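Local coordinates for uncharacterized protein (Desulfovibrio desulfuricans subsp. desulfuricans str. G20, PDB 2Q30), which is of unknown function but adopts the double-stranded beta-helix fold of the RmlC-like cupins and assembles as a dimer, at residues A[8-11]-A[12-15]. Numbering follows the deposited sequence.
Sequences SHNL and LEAV
The amide of N10 and the carboxylate of E13 are turned 68° against each other. N10 ND2 donates to E13 OE2 at 2.9 Å; the acceptor lies close to the amide plane, but ND2 sits above the carboxylate plane, 37° out of it. The E13 chain is extended, with CG anti to the backbone N (chi1 -175°), which carries OE2 back over N10 CB, 3.5 Å away. The backbone between the two residues makes a type I beta turn from N10 to E13, closed by E13 N donating to N10 O at 3.2 Å. Water 1 also donates to N10 O, at 2.7 Å, and bridges it to A14 O, tying the residue after the turn to the end of the strand. The turn leads out of strand 7-10, whose residues S8, H9 and N10 pair antiparallel with a strand of the second subunit, so that the sheet runs on across the interface between two cupin barrels. L11 packs inward on V27, L62 and L103, while its O accepts a hydrogen bond from K101 NZ and lies 3.7 Å from V15 CG1.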
ATOM      1  N   SER A   8       2.679 -12.312  -5.210  1.00 36.89           N
ATOM      2  CA  SER A   8       2.677 -11.668  -3.905  1.00 35.04           C
ATOM      3  C   SER A   8       4.098 -11.516  -3.381  1.00 32.12           C
ATOM      4  O   SER A   8       4.981 -12.299  -3.742  1.00 33.13           O
ATOM      5  CB  SER A   8       1.839 -12.454  -2.907  1.00 33.55           C
ATOM      6  OG  SER A   8       2.553 -13.599  -2.473  1.00 37.86           O
ATOM      7  N   HIS A   9       4.283 -10.541  -2.493  1.00 33.68           N
ATOM      8  CA  HIS A   9       5.564 -10.260  -1.859  1.00 31.55           C
ATOM      9  C   HIS A   9       5.321 -10.076  -0.387  1.00 30.79           C
ATOM     10  O   HIS A   9       4.552  -9.211   0.002  1.00 30.31           O
ATOM     11  CB  HIS A   9       6.217  -9.004  -2.432  1.00 35.31           C
ATOM     12  CG  HIS A   9       6.192  -8.933  -3.928  1.00 37.18           C
ATOM     13  ND1 HIS A   9       7.288  -9.244  -4.704  1.00 41.53           N
ATOM     14  CD2 HIS A   9       5.208  -8.574  -4.789  1.00 43.18           C
ATOM     15  CE1 HIS A   9       6.975  -9.097  -5.979  1.00 43.82           C
ATOM     16  NE2 HIS A   9       5.719  -8.696  -6.059  1.00 44.63           N
ATOM     17  N   ASN A  10       5.974 -10.886   0.445  1.00 28.42           N
ATOM     18  CA  ASN A  10       5.802 -10.798   1.880  1.00 30.15           C
ATOM     19  C   ASN A  10       6.853  -9.811   2.309  1.00 30.35           C
ATOM     20  O   ASN A  10       7.945 -10.189   2.671  1.00 30.38           O
ATOM     21  CB  ASN A  10       5.944 -12.166   2.521  1.00 32.01           C
ATOM     22  CG  ASN A  10       4.817 -13.083   2.146  1.00 33.33           C
ATOM     23  OD1 ASN A  10       3.761 -12.635   1.699  1.00 33.46           O
ATOM     24  ND2 ASN A  10       5.029 -14.365   2.318  1.00 32.99           N
ATOM     25  N   LEU A  11       6.485  -8.539   2.263  1.00 28.88           N
ATOM     26  CA  LEU A  11       7.443  -7.455   2.497  1.00 30.33           C
ATOM     27  C   LEU A  11       7.984  -7.339   3.903  1.00 31.27           C
ATOM     28  O   LEU A  11       8.991  -6.688   4.080  1.00 32.41           O
ATOM     29  CB  LEU A  11       6.864  -6.122   2.061  1.00 31.14           C
ATOM     30  CG  LEU A  11       6.443  -5.977   0.595  1.00 35.42           C
ATOM     31  CD1 LEU A  11       5.788  -4.624   0.398  1.00 41.53           C
ATOM     32  CD2 LEU A  11       7.653  -6.126  -0.332  1.00 36.19           C
ATOM     33  N   LEU A  12       7.324  -7.933   4.896  1.00 31.63           N
ATOM     34  CA  LEU A  12       7.846  -7.938   6.284  1.00 31.55           C
ATOM     35  C   LEU A  12       8.472  -9.261   6.748  1.00 32.85           C
ATOM     36  O   LEU A  12       8.876  -9.402   7.921  1.00 33.52           O
ATOM     37  CB  LEU A  12       6.748  -7.498   7.248  1.00 32.51           C
ATOM     38  CG  LEU A  12       6.234  -6.082   6.991  1.00 28.21           C
ATOM     39  CD1 LEU A  12       5.091  -5.810   7.955  1.00 33.97           C
ATOM     40  CD2 LEU A  12       7.349  -5.026   7.163  1.00 26.97           C
ATOM     41  N   GLU A  13       8.559 -10.224   5.835  1.00 33.49           N
ATOM     42  CA  GLU A  13       9.088 -11.532   6.128  1.00 34.90           C
ATOM     43  C   GLU A  13      10.583 -11.467   6.409  1.00 34.46           C
ATOM     44  O   GLU A  13      11.078 -12.202   7.260  1.00 33.78           O
ATOM     45  CB  GLU A  13       8.737 -12.480   4.981  1.00 35.00           C
ATOM     46  CG  GLU A  13       9.108 -13.925   5.175  1.00 40.06           C
ATOM     47  CD  GLU A  13       8.549 -14.780   4.041  1.00 38.79           C
ATOM     48  OE1 GLU A  13       9.326 -15.150   3.144  1.00 50.48           O
ATOM     49  OE2 GLU A  13       7.327 -15.022   4.023  1.00 47.49           O
ATOM     50  N   ALA A  14      11.297 -10.605   5.698  1.00 34.60           N
ATOM     51  CA  ALA A  14      12.739 -10.395   5.910  1.00 34.84           C
ATOM     52  C   ALA A  14      13.066  -9.021   5.352  1.00 37.43           C
ATOM     53  O   ALA A  14      13.005  -8.831   4.131  1.00 40.66           O
ATOM     54  CB  ALA A  14      13.565 -11.491   5.204  1.00 35.65           C
ATOM     55  N   VAL A  15      13.382  -8.069   6.222  1.00 33.62           N
ATOM     56  CA  VAL A  15      13.676  -6.705   5.798  1.00 35.47           C
ATOM     57  C   VAL A  15      15.192  -6.524   5.693  1.00 36.09           C
ATOM     58  O   VAL A  15      15.954  -7.247   6.342  1.00 33.57           O
ATOM     59  CB  VAL A  15      12.969  -5.641   6.687  1.00 34.27           C
ATOM     60  CG1 VAL A  15      11.460  -5.937   6.727  1.00 28.48           C
ATOM     61  CG2 VAL A  15      13.542  -5.592   8.109  1.00 33.61           C
TER
HETATM   62  O   HOH W   1      10.678  -9.942   2.834  1.00 42.41           O